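Local coordinates for uncharacterized protein Rv3272 (PDB 5YX6) that probably acts as a family III CoA transferase in fatty acid metabolism, binding fatty acyl-CoAs of various chain lengths, palmitoyl-CoA most tightly, at residues A[254-259]-A[313-318]; A[260-265]-A[328-333]; A[272-277]-A[320-325]. All coordinates share one frame; numbering follows the deposited sequence.

Contact 1: A[254-259]-A[313-318]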
ATOM      1  N   PHE A 254      22.671  -1.826  11.706  1.00 34.60           N
ATOM      2  CA  PHE A 254      23.931  -2.189  12.357  1.00 34.28           C
ATOM      3  C   PHE A 254      24.169  -1.440  13.668  1.00 34.21           C
ATOM      4  O   PHE A 254      23.844  -0.257  13.784  1.00 33.89           O
ATOM      5  CB  PHE A 254      25.108  -1.932  11.406  1.00 30.33           C
ATOM      6  CG  PHE A 254      25.012  -2.666  10.091  1.00 28.21           C
ATOM      7  CD1 PHE A 254      25.488  -3.959   9.966  1.00 28.30           C
ATOM      8  CD2 PHE A 254      24.445  -2.058   8.980  1.00 29.69           C
ATOM      9  CE1 PHE A 254      25.400  -4.637   8.760  1.00 30.38           C
ATOM     10  CE2 PHE A 254      24.349  -2.727   7.773  1.00 26.57           C
ATOM     11  CZ  PHE A 254      24.827  -4.020   7.660  1.00 27.96           C
ATOM     12  N   ARG A 255      24.735  -2.131  14.655  1.00 36.55           N
ATOM     13  CA  ARG A 255      25.159  -1.474  15.887  1.00 37.79           C
ATOM     14  C   ARG A 255      26.248  -0.450  15.643  1.00 37.02           C
ATOM     15  O   ARG A 255      27.136  -0.652  14.820  1.00 35.03           O
ATOM     16  CB  ARG A 255      25.649  -2.487  16.917  1.00 46.08           C
ATOM     17  CG  ARG A 255      24.544  -3.289  17.580  1.00 52.97           C
ATOM     18  CD  ARG A 255      25.094  -4.219  18.654  1.00 60.58           C
ATOM     19  NE  ARG A 255      25.697  -3.470  19.765  1.00 72.73           N
ATOM     20  CZ  ARG A 255      25.017  -2.846  20.727  1.00 71.31           C
ATOM     21  NH1 ARG A 255      23.687  -2.838  20.717  1.00 68.86           N
ATOM     22  NH2 ARG A 255      25.675  -2.206  21.686  1.00 67.91           N
ATOM     23  N   THR A 256      26.148   0.666  16.349  1.00 39.70           N
ATOM     24  CA  THR A 256      27.210   1.649  16.388  1.00 40.53           C
ATOM     25  C   THR A 256      27.576   1.910  17.843  1.00 45.61           C
ATOM     26  O   THR A 256      27.202   1.140  18.722  1.00 46.27           O
ATOM     27  CB  THR A 256      26.801   2.959  15.716  1.00 37.07           C
ATOM     28  OG1 THR A 256      25.883   3.650  16.570  1.00 42.81           O
ATOM     29  CG2 THR A 256      26.126   2.676  14.400  1.00 34.47           C
ATOM     30  N   ALA A 257      28.289   3.002  18.097  1.00 44.98           N
ATOM     31  CA  ALA A 257      28.641   3.364  19.465  1.00 44.60           C
ATOM     32  C   ALA A 257      27.402   3.789  20.237  1.00 48.97           C
ATOM     33  O   ALA A 257      27.299   3.581  21.447  1.00 53.25           O
ATOM     34  CB  ALA A 257      29.679   4.481  19.478  1.00 38.53           C
ATOM     35  N   ASP A 258      26.454   4.378  19.521  1.00 48.06           N
ATOM     36  CA  ASP A 258      25.233   4.873  20.129  1.00 50.20           C
ATOM     37  C   ASP A 258      24.076   4.791  19.139  1.00 55.31           C
ATOM     38  O   ASP A 258      23.992   5.575  18.184  1.00 49.01           O
ATOM     39  CB  ASP A 258      25.416   6.311  20.614  1.00 50.99           C
ATOM     40  CG  ASP A 258      24.194   6.836  21.355  1.00 65.35           C
ATOM     41  OD1 ASP A 258      23.392   6.012  21.862  1.00 62.82           O
ATOM     42  OD2 ASP A 258      24.031   8.075  21.428  1.00 68.43           O
ATOM     43  N   GLY A 259      23.197   3.821  19.363  1.00 50.59           N
ATOM     44  CA  GLY A 259      22.041   3.639  18.515  1.00 46.54           C
ATOM     45  C   GLY A 259      22.375   2.758  17.333  1.00 46.93           C
ATOM     46  O   GLY A 259      23.517   2.322  17.165  1.00 47.98           O
ATOM     47  N   LYS A 313      32.010   5.639  16.139  1.00 40.91           N
ATOM     48  CA  LYS A 313      31.163   6.829  16.070  1.00 38.35           C
ATOM     49  C   LYS A 313      29.713   6.513  16.427  1.00 37.53           C
ATOM     50  O   LYS A 313      29.282   5.362  16.339  1.00 34.72           O
ATOM     51  CB  LYS A 313      31.216   7.441  14.665  1.00 40.27           C
ATOM     52  CG  LYS A 313      32.559   8.018  14.232  1.00 37.79           C
ATOM     53  CD  LYS A 313      32.567   8.256  12.717  1.00 41.61           C
ATOM     54  CE  LYS A 313      33.548   9.341  12.291  1.00 44.99           C
ATOM     55  NZ  LYS A 313      34.946   9.022  12.686  1.00 46.59           N
ATOM     56  N   THR A 314      28.969   7.540  16.831  1.00 34.35           N
ATOM     57  CA  THR A 314      27.527   7.424  16.992  1.00 39.14           C
ATOM     58  C   THR A 314      26.854   7.272  15.632  1.00 40.59           C
ATOM     59  O   THR A 314      27.415   7.660  14.606  1.00 38.99           O
ATOM     60  CB  THR A 314      26.929   8.646  17.705  1.00 40.55           C
ATOM     61  OG1 THR A 314      26.970   9.780  16.832  1.00 38.04           O
ATOM     62  CG2 THR A 314      27.700   8.958  18.965  1.00 43.11           C
ATOM     63  N   ALA A 315      25.652   6.706  15.626  1.00 39.27           N
ATOM     64  CA  ALA A 315      24.910   6.497  14.388  1.00 35.47           C
ATOM     65  C   ALA A 315      24.628   7.820  13.671  1.00 37.47           C
ATOM     66  O   ALA A 315      24.688   7.890  12.448  1.00 36.26           O
ATOM     67  CB  ALA A 315      23.617   5.749  14.661  1.00 33.93           C
ATOM     68  N   THR A 316      24.310   8.865  14.428  1.00 37.99           N
ATOM     69  CA  THR A 316      24.078  10.179  13.832  1.00 37.62           C
ATOM     70  C   THR A 316      25.311  10.651  13.070  1.00 38.38           C
ATOM     71  O   THR A 316      25.204  11.194  11.968  1.00 35.75           O
ATOM     72  CB  THR A 316      23.700  11.227  14.897  1.00 42.93           C
ATOM     73  OG1 THR A 316      22.461  10.855  15.503  1.00 53.20           O
ATOM     74  CG2 THR A 316      23.527  12.595  14.269  1.00 46.73           C
ATOM     75  N   GLU A 317      26.482  10.445  13.661  1.00 37.03           N
ATOM     76  CA  GLU A 317      27.731  10.830  13.009  1.00 39.02           C
ATOM     77  C   GLU A 317      27.967  10.021  11.736  1.00 33.74           C
ATOM     78  O   GLU A 317      28.361  10.573  10.713  1.00 34.88           O
ATOM     79  CB  GLU A 317      28.910  10.672  13.964  1.00 36.18           C
ATOM     80  CG  GLU A 317      28.923  11.700  15.079  1.00 44.31           C
ATOM     81  CD  GLU A 317      29.840  11.304  16.243  1.00 59.75           C
ATOM     82  OE1 GLU A 317      30.273  10.124  16.308  1.00 52.19           O
ATOM     83  OE2 GLU A 317      30.118  12.179  17.097  1.00 61.57           O
ATOM     84  N   TRP A 318      27.736   8.714  11.796  1.00 33.19           N
ATOM     85  CA  TRP A 318      27.898   7.884  10.610  1.00 32.29           C
ATOM     86  C   TRP A 318      26.895   8.265   9.512  1.00 36.26           C
ATOM     87  O   TRP A 318      27.237   8.235   8.321  1.00 33.57           O
ATOM     88  CB  TRP A 318      27.741   6.406  10.947  1.00 32.01           C
ATOM     89  CG  TRP A 318      28.893   5.787  11.669  1.00 39.66           C
ATOM     90  CD1 TRP A 318      28.864   5.193  12.901  1.00 35.61           C
ATOM     91  CD2 TRP A 318      30.242   5.673  11.202  1.00 41.91           C
ATOM     92  NE1 TRP A 318      30.111   4.726  13.229  1.00 39.33           N
ATOM     93  CE2 TRP A 318      30.976   5.007  12.206  1.00 38.40           C
ATOM     94  CE3 TRP A 318      30.901   6.069  10.033  1.00 36.06           C
ATOM     95  CZ2 TRP A 318      32.333   4.724  12.074  1.00 39.99           C
ATOM     96  CZ3 TRP A 318      32.253   5.791   9.907  1.00 38.50           C
ATOM     97  CH2 TRP A 318      32.954   5.127  10.920  1.00 36.41           C
TER
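T256 OG1 is gripped twice within its own turn while it presses on A315 at the start of a helix. The hydroxyl donates to G259 O, with 2.8 Å between T256 OG1 and G259 O and the donor well above the carbonyl plane. It also accepts from D258 N, two residues on, at 3.1 Å from D258 N to T256 OG1, which makes an ST turn. G259 O takes T256 N as a second donor, so backbone and side chain of the same threonine close the turn. With chi1 at 74°, OG1 lies between the backbone N and the carbonyl carbon and faces back into the turn, while T256 CG2, beside the backbone N, reaches W318 CD1 at 4.0 Å.

Although T256 OG1 is 3.2 Å from A315 N, the angle is poor; A315 N points instead at D258 O, 3.3 Å away and almost straight at 168°. A second backbone bond crosses from A257 N to K313 O at 3.1 Å, and A257 CB leans on the same oxygen. Between these two bonds T314 is the N-cap and forms a capping box with E317: T314 OG1 accepts from E317 N, and E317 OE1 accepts from T314 N at 2.9 Å, met from above the carboxylate plane. T314 CG2 touches D258 CB, and K313 CD lies over one face of the W318 ring, offset toward its rim.

The turn closes the hairpin of strands 253-255 and 260-264, and the two crossing bonds tie its tip to the start of helix 315-324. A315 and W318 also cover I261 of strand 260-264; W318 NE1 donates to L310 O, and F254 packs on helix 299-310.

Contact 2: A[260-265]-A[328-333]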
ATOM      1  N   TYR A 260      21.369   2.492  16.512  1.00 38.82           N
ATOM      2  CA  TYR A 260      21.558   1.707  15.305  1.00 37.97           C
ATOM      3  C   TYR A 260      21.578   2.585  14.061  1.00 34.84           C
ATOM      4  O   TYR A 260      20.938   3.637  14.026  1.00 37.79           O
ATOM      5  CB  TYR A 260      20.451   0.676  15.171  1.00 33.93           C
ATOM      6  CG  TYR A 260      20.698  -0.597  15.924  1.00 37.19           C
ATOM      7  CD1 TYR A 260      20.403  -0.696  17.281  1.00 40.30           C
ATOM      8  CD2 TYR A 260      21.204  -1.712  15.273  1.00 34.97           C
ATOM      9  CE1 TYR A 260      20.623  -1.878  17.973  1.00 42.46           C
ATOM     10  CE2 TYR A 260      21.422  -2.894  15.949  1.00 40.39           C
ATOM     11  CZ  TYR A 260      21.131  -2.974  17.299  1.00 44.29           C
ATOM     12  OH  TYR A 260      21.351  -4.160  17.964  1.00 48.29           O
ATOM     13  N   ILE A 261      22.301   2.144  13.037  1.00 32.68           N
ATOM     14  CA  ILE A 261      22.255   2.822  11.749  1.00 30.25           C
ATOM     15  C   ILE A 261      21.806   1.838  10.674  1.00 29.76           C
ATOM     16  O   ILE A 261      22.235   0.688  10.645  1.00 33.32           O
ATOM     17  CB  ILE A 261      23.631   3.452  11.355  1.00 29.11           C
ATOM     18  CG1 ILE A 261      23.491   4.289  10.075  1.00 25.80           C
ATOM     19  CG2 ILE A 261      24.708   2.385  11.168  1.00 26.43           C
ATOM     20  CD1 ILE A 261      24.796   4.892   9.590  1.00 32.06           C
ATOM     21  N   VAL A 262      20.930   2.304   9.798  1.00 29.23           N
ATOM     22  CA  VAL A 262      20.505   1.532   8.643  1.00 32.23           C
ATOM     23  C   VAL A 262      21.341   1.914   7.419  1.00 32.21           C
ATOM     24  O   VAL A 262      21.385   3.079   7.054  1.00 30.08           O
ATOM     25  CB  VAL A 262      19.012   1.770   8.350  1.00 32.85           C
ATOM     26  CG1 VAL A 262      18.588   1.025   7.105  1.00 31.72           C
ATOM     27  CG2 VAL A 262      18.165   1.367   9.560  1.00 28.70           C
ATOM     28  N   ILE A 263      21.999   0.934   6.802  1.00 28.81           N
ATOM     29  CA  ILE A 263      22.865   1.171   5.651  1.00 27.93           C
ATOM     30  C   ILE A 263      22.535   0.248   4.489  1.00 30.98           C
ATOM     31  O   ILE A 263      22.361  -0.952   4.675  1.00 33.92           O
ATOM     32  CB  ILE A 263      24.365   0.965   6.000  1.00 28.33           C
ATOM     33  CG1 ILE A 263      24.828   1.930   7.092  1.00 29.92           C
ATOM     34  CG2 ILE A 263      25.221   1.135   4.769  1.00 23.50           C
ATOM     35  CD1 ILE A 263      26.211   1.588   7.655  1.00 28.66           C
ATOM     36  N   SER A 264      22.463   0.801   3.287  1.00 31.07           N
ATOM     37  CA  SER A 264      22.392  -0.032   2.092  1.00 38.13           C
ATOM     38  C   SER A 264      23.482   0.375   1.103  1.00 39.34           C
ATOM     39  O   SER A 264      23.413   1.436   0.483  1.00 43.20           O
ATOM     40  CB  SER A 264      21.016   0.058   1.434  1.00 35.16           C
ATOM     41  OG  SER A 264      20.908  -0.921   0.415  1.00 39.08           O
ATOM     42  N   ALA A 265      24.490  -0.476   0.968  1.00 35.28           N
ATOM     43  CA  ALA A 265      25.634  -0.191   0.124  1.00 34.49           C
ATOM     44  C   ALA A 265      26.189  -1.490  -0.440  1.00 37.20           C
ATOM     45  O   ALA A 265      27.269  -1.935  -0.059  1.00 35.53           O
ATOM     46  CB  ALA A 265      26.699   0.563   0.901  1.00 28.84           C
ATOM     47  N   MET A 328      23.431   5.352   0.898  1.00 31.10           N
ATOM     48  CA  MET A 328      22.113   5.248   1.509  1.00 33.66           C
ATOM     49  C   MET A 328      22.212   4.799   2.972  1.00 36.80           C
ATOM     50  O   MET A 328      22.570   3.656   3.270  1.00 32.59           O
ATOM     51  CB  MET A 328      21.222   4.296   0.704  1.00 31.70           C
ATOM     52  CG  MET A 328      20.933   4.790  -0.714  1.00 34.53           C
ATOM     53  SD  MET A 328      19.926   3.676  -1.723  1.00 42.23           S
ATOM     54  CE  MET A 328      20.786   2.117  -1.530  1.00 44.28           C
ATOM     55  N   ALA A 329      21.892   5.717   3.877  1.00 30.39           N
ATOM     56  CA  ALA A 329      21.961   5.444   5.301  1.00 32.20           C
ATOM     57  C   ALA A 329      21.025   6.373   6.057  1.00 35.25           C
ATOM     58  O   ALA A 329      20.820   7.518   5.643  1.00 33.52           O
ATOM     59  CB  ALA A 329      23.394   5.593   5.812  1.00 31.44           C
ATOM     60  N   CYS A 330      20.464   5.885   7.162  1.00 28.44           N
ATOM     61  CA  CYS A 330      19.593   6.704   8.003  1.00 30.95           C
ATOM     62  C   CYS A 330      19.477   6.128   9.403  1.00 27.57           C
ATOM     63  O   CYS A 330      19.859   4.983   9.639  1.00 31.01           O
ATOM     64  CB  CYS A 330      18.196   6.803   7.395  1.00 29.16           C
ATOM     65  SG  CYS A 330      17.336   5.207   7.387  1.00 33.99           S
ATOM     66  N   LEU A 331      18.959   6.928  10.331  1.00 29.58           N
ATOM     67  CA  LEU A 331      18.538   6.407  11.635  1.00 31.99           C
ATOM     68  C   LEU A 331      17.197   5.706  11.488  1.00 31.37           C
ATOM     69  O   LEU A 331      16.377   6.081  10.636  1.00 32.33           O
ATOM     70  CB  LEU A 331      18.413   7.520  12.679  1.00 31.61           C
ATOM     71  CG  LEU A 331      19.645   8.381  12.954  1.00 42.43           C
ATOM     72  CD1 LEU A 331      19.310   9.452  13.981  1.00 41.92           C
ATOM     73  CD2 LEU A 331      20.818   7.521  13.400  1.00 35.23           C
ATOM     74  N   ALA A 332      16.950   4.720  12.339  1.00 33.02           N
ATOM     75  CA  ALA A 332      15.627   4.116  12.417  1.00 29.70           C
ATOM     76  C   ALA A 332      14.761   4.938  13.358  1.00 28.83           C
ATOM     77  O   ALA A 332      14.644   4.613  14.535  1.00 36.91           O
ATOM     78  CB  ALA A 332      15.722   2.681  12.884  1.00 27.46           C
ATOM     79  N   HIS A 333      14.182   6.015  12.838  1.00 26.91           N
ATOM     80  CA  HIS A 333      13.388   6.939  13.643  1.00 28.28           C
ATOM     81  C   HIS A 333      12.160   6.265  14.221  1.00 34.85           C
ATOM     82  O   HIS A 333      11.568   5.390  13.584  1.00 34.09           O
ATOM     83  CB  HIS A 333      12.914   8.143  12.825  1.00 33.24           C
ATOM     84  CG  HIS A 333      14.012   8.976  12.247  1.00 40.79           C
ATOM     85  ND1 HIS A 333      14.804   9.804  13.015  1.00 37.47           N
ATOM     86  CD2 HIS A 333      14.417   9.149  10.966  1.00 38.60           C
ATOM     87  CE1 HIS A 333      15.664  10.432  12.233  1.00 43.07           C
ATOM     88  NE2 HIS A 333      15.449  10.054  10.985  1.00 36.61           N
TER
HETATM   89  O   HOH W   1      24.640   3.489  -0.779  1.00 35.42           O
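M328 lays its side chain along S264 of the neighbouring strand. M328 CB starts 3.6 Å from S264 O; CG and SD carry the chain onward, and a bend at chi3 of -51° turns the methyl back over the serine. There M328 CE comes within 3.4 Å of S264 O and also rests against S264 CB and OG. The hydroxyl under the methyl finds its polar partner elsewhere, in S251 OG. The backbones are joined at the same place: S264 N donates to M328 O at 2.9 Å, in a nearly straight bond of 172°. On the return side a water takes the place of a direct bond, donating to S264 O at 2.7 Å and accepting from M328 N at 2.8 Å.

Strand 260-264 is the middle member of a three-stranded antiparallel sheet, probably part of the small domain of this CoA transferase, and 328-331 is one of its two outer strands within the chain. V262 and C330 form a hydrogen-bonded pair. V262 N meets C330 O at 2.9 Å, and C330 N returns to V262 O at 3.0 Å. V262 O also receives the CA-H of A329. V262 CB packs on C330 SG, and V262 CG2 on A332 CB. This face, with S264 and M328, turns to the second subunit, where L147 of that chain lies on V262 and I145 of that chain on S264.

On the other face A329 CB touches two isoleucines on one side of it, I261 CD1 and I263 CG1, at 4.1 Å each. I263 and A329 are a non-hydrogen-bonded pair, and helix 315-324 covers this face, V319 lying on I261 and L322 on I263.

Contact 3: A[272-277]-A[320-325]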
ATOM      1  N   GLN A 272      32.666  -0.367  -1.976  1.00 36.45           N
ATOM      2  CA  GLN A 272      34.060   0.058  -1.873  1.00 39.77           C
ATOM      3  C   GLN A 272      34.115   1.361  -1.102  1.00 35.41           C
ATOM      4  O   GLN A 272      34.843   1.493  -0.119  1.00 33.06           O
ATOM      5  CB  GLN A 272      34.693   0.204  -3.263  1.00 36.76           C
ATOM      6  CG  GLN A 272      34.876  -1.134  -3.981  1.00 41.12           C
ATOM      7  CD  GLN A 272      35.069  -1.009  -5.492  1.00 56.11           C
ATOM      8  OE1 GLN A 272      35.309   0.081  -6.024  1.00 51.07           O
ATOM      9  NE2 GLN A 272      34.938  -2.134  -6.192  1.00 57.31           N
ATOM     10  N   LYS A 273      33.271   2.292  -1.518  1.00 34.31           N
ATOM     11  CA  LYS A 273      33.140   3.577  -0.853  1.00 35.30           C
ATOM     12  C   LYS A 273      32.953   3.380   0.665  1.00 36.42           C
ATOM     13  O   LYS A 273      33.652   4.006   1.477  1.00 34.48           O
ATOM     14  CB  LYS A 273      31.951   4.314  -1.460  1.00 31.73           C
ATOM     15  CG  LYS A 273      32.168   5.731  -1.923  1.00 37.93           C
ATOM     16  CD  LYS A 273      30.853   6.219  -2.532  1.00 42.02           C
ATOM     17  CE  LYS A 273      30.960   7.579  -3.169  1.00 43.11           C
ATOM     18  NZ  LYS A 273      29.676   7.931  -3.836  1.00 53.38           N
ATOM     19  N   LEU A 274      32.030   2.487   1.032  1.00 31.88           N
ATOM     20  CA  LEU A 274      31.736   2.198   2.431  1.00 29.16           C
ATOM     21  C   LEU A 274      32.971   1.719   3.203  1.00 30.08           C
ATOM     22  O   LEU A 274      33.305   2.266   4.253  1.00 30.11           O
ATOM     23  CB  LEU A 274      30.618   1.160   2.530  1.00 30.06           C
ATOM     24  CG  LEU A 274      30.270   0.718   3.951  1.00 26.01           C
ATOM     25  CD1 LEU A 274      29.665   1.886   4.705  1.00 31.00           C
ATOM     26  CD2 LEU A 274      29.312  -0.459   3.949  1.00 25.58           C
ATOM     27  N   CYS A 275      33.654   0.709   2.673  1.00 29.60           N
ATOM     28  CA  CYS A 275      34.861   0.185   3.307  1.00 32.38           C
ATOM     29  C   CYS A 275      35.909   1.262   3.598  1.00 34.20           C
ATOM     30  O   CYS A 275      36.494   1.284   4.681  1.00 30.77           O
ATOM     31  CB  CYS A 275      35.491  -0.897   2.439  1.00 34.37           C
ATOM     32  SG  CYS A 275      34.473  -2.364   2.266  1.00 35.72           S
ATOM     33  N   TYR A 276      36.140   2.167   2.651  1.00 32.03           N
ATOM     34  CA  TYR A 276      37.127   3.213   2.889  1.00 28.84           C
ATOM     35  C   TYR A 276      36.624   4.181   3.956  1.00 32.86           C
ATOM     36  O   TYR A 276      37.402   4.654   4.783  1.00 34.68           O
ATOM     37  CB  TYR A 276      37.473   3.972   1.596  1.00 31.70           C
ATOM     38  CG  TYR A 276      38.200   3.115   0.578  1.00 31.18           C
ATOM     39  CD1 TYR A 276      39.522   2.709   0.776  1.00 33.97           C
ATOM     40  CD2 TYR A 276      37.562   2.713  -0.587  1.00 32.32           C
ATOM     41  CE1 TYR A 276      40.175   1.903  -0.163  1.00 33.59           C
ATOM     42  CE2 TYR A 276      38.201   1.917  -1.526  1.00 32.75           C
ATOM     43  CZ  TYR A 276      39.503   1.516  -1.315  1.00 34.55           C
ATOM     44  OH  TYR A 276      40.112   0.728  -2.267  1.00 37.57           O
ATOM     45  N   LEU A 277      35.327   4.487   3.929  1.00 33.08           N
ATOM     46  CA  LEU A 277      34.762   5.487   4.844  1.00 31.65           C
ATOM     47  C   LEU A 277      34.760   5.054   6.310  1.00 28.54           C
ATOM     48  O   LEU A 277      34.877   5.892   7.197  1.00 27.70           O
ATOM     49  CB  LEU A 277      33.329   5.859   4.421  1.00 36.07           C
ATOM     50  CG  LEU A 277      33.210   6.742   3.172  1.00 36.16           C
ATOM     51  CD1 LEU A 277      31.758   6.955   2.766  1.00 34.49           C
ATOM     52  CD2 LEU A 277      33.916   8.080   3.382  1.00 34.81           C
ATOM     53  N   GLN A 320      25.510  11.264   8.929  1.00 32.42           N
ATOM     54  CA  GLN A 320      26.050  12.491   8.372  1.00 33.02           C
ATOM     55  C   GLN A 320      27.208  12.222   7.400  1.00 36.28           C
ATOM     56  O   GLN A 320      27.279  12.824   6.332  1.00 37.04           O
ATOM     57  CB  GLN A 320      26.499  13.414   9.498  1.00 38.37           C
ATOM     58  CG  GLN A 320      27.087  14.728   9.026  1.00 47.10           C
ATOM     59  CD  GLN A 320      27.003  15.807  10.090  1.00 66.02           C
ATOM     60  OE1 GLN A 320      26.491  15.571  11.192  1.00 68.71           O
ATOM     61  NE2 GLN A 320      27.500  17.000   9.767  1.00 62.26           N
ATOM     62  N   LEU A 321      28.114  11.321   7.769  1.00 37.44           N
ATOM     63  CA  LEU A 321      29.282  11.039   6.939  1.00 32.45           C
ATOM     64  C   LEU A 321      28.918  10.262   5.675  1.00 29.70           C
ATOM     65  O   LEU A 321      29.383  10.571   4.583  1.00 33.07           O
ATOM     66  CB  LEU A 321      30.330  10.253   7.734  1.00 25.09           C
ATOM     67  CG  LEU A 321      31.571   9.832   6.939  1.00 33.26           C
ATOM     68  CD1 LEU A 321      32.385  11.054   6.509  1.00 27.91           C
ATOM     69  CD2 LEU A 321      32.435   8.856   7.716  1.00 33.39           C
ATOM     70  N   LEU A 322      28.093   9.240   5.833  1.00 30.02           N
ATOM     71  CA  LEU A 322      27.761   8.375   4.718  1.00 30.26           C
ATOM     72  C   LEU A 322      26.875   9.084   3.691  1.00 35.00           C
ATOM     73  O   LEU A 322      26.999   8.840   2.488  1.00 34.16           O
ATOM     74  CB  LEU A 322      27.096   7.107   5.222  1.00 32.10           C
ATOM     75  CG  LEU A 322      27.970   5.880   5.478  1.00 32.68           C
ATOM     76  CD1 LEU A 322      29.341   6.240   6.008  1.00 34.35           C
ATOM     77  CD2 LEU A 322      27.268   4.992   6.456  1.00 25.70           C
ATOM     78  N   GLN A 323      25.991   9.964   4.155  1.00 31.00           N
ATOM     79  CA  GLN A 323      25.120  10.690   3.237  1.00 34.20           C
ATOM     80  C   GLN A 323      25.909  11.756   2.475  1.00 33.73           C
ATOM     81  O   GLN A 323      25.667  11.988   1.292  1.00 32.35           O
ATOM     82  CB  GLN A 323      23.938  11.328   3.985  1.00 33.32           C
ATOM     83  CG  GLN A 323      22.858  10.329   4.395  1.00 33.41           C
ATOM     84  CD  GLN A 323      21.626  10.985   5.031  1.00 35.94           C
ATOM     85  OE1 GLN A 323      21.578  12.201   5.237  1.00 32.76           O
ATOM     86  NE2 GLN A 323      20.631  10.173   5.350  1.00 27.26           N
ATOM     87  N   ALA A 324      26.873  12.384   3.140  1.00 32.06           N
ATOM     88  CA  ALA A 324      27.675  13.408   2.479  1.00 33.67           C
ATOM     89  C   ALA A 324      28.478  12.801   1.330  1.00 33.16           C
ATOM     90  O   ALA A 324      28.890  13.505   0.422  1.00 37.52           O
ATOM     91  CB  ALA A 324      28.595  14.104   3.474  1.00 30.85           C
ATOM     92  N   ASN A 325      28.677  11.490   1.371  1.00 34.19           N
ATOM     93  CA  ASN A 325      29.405  10.788   0.327  1.00 28.19           C
ATOM     94  C   ASN A 325      28.500   9.945  -0.552  1.00 31.79           C
ATOM     95  O   ASN A 325      28.960   9.040  -1.241  1.00 32.36           O
ATOM     96  CB  ASN A 325      30.485   9.904   0.948  1.00 34.96           C
ATOM     97  CG  ASN A 325      31.683  10.702   1.426  1.00 38.75           C
ATOM     98  OD1 ASN A 325      31.673  11.302   2.507  1.00 34.67           O
ATOM     99  ND2 ASN A 325      32.729  10.715   0.613  1.00 41.69           N
TER
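L277 overlaps N325 and L322 with the end of its side chain: L277 CD1 lies 3.7 Å from N325 CB and 4.1 Å from L322 CD1. The contact is helix-to-helix packing between the last turns of helices 268-277 and 315-324; the axes of 272-277 and 320-324 come no nearer than 11.1 Å, with 141° between their directions. This wide spacing is bridged by leucines and a lysine and not by close backbone contact. The branched end of L277 crosses the side chain of N325 at a slant, CD1 reaching its CB.

Around this overlap the remaining leucines add looser contacts. L274 starts off beside the interface, but its CD1 comes back to within 4.3 Å of L322 CD2. On the far flank L321 CD2 lies 3.9 Å from L277 O, near the end of helix 268-277. With chi1 at 177° the L321 side chain swings out from its helix, and one methyl, CD2, comes to this carbonyl. L327, in the loop that follows helix 315-324, packs on both K273 and L277, so the loop packs beside the helix pair.

The one hydrogen bond across the contact comes from K273. Its chi1 of -129° is not a staggered value, and beyond CG the chain is fully extended, which spans the distance to the other helix. N325 lies just past the C-terminal end of that helix, whose partial negative charge may add to the attraction for the ammonium. A benzamidine and a glycerol, both probably from the crystallisation liquor, lie about 4 Å from the lysine side chain. K273 NZ meets N325 O at 2.9 Å, somewhat tilted from the carbonyl plane, with K273 CE 3.1 Å from the same oxygen.

In the fold
Helix 315-324 takes part in contacts 1 and 3, its first turn meeting the hairpin and its last turn helix 268-277, while contact 2 pairs the strand after it with the central strand of the sheet. Contact 2 is buried, between that helix and the second subunit, and rests on strand-to-strand backbone bonds, one water bridge and apolar side chains. Contacts 1 and 3 are only partly buried. Contact 1 is mainly polar, built from turn and helix-cap bonds; contact 3 is mostly leucine packing with one lysine bond. They meet directly: F254 N probably bonds I261 O, Q323 NE2 probably bonds A329 O, and the W318 ring touches L277 O.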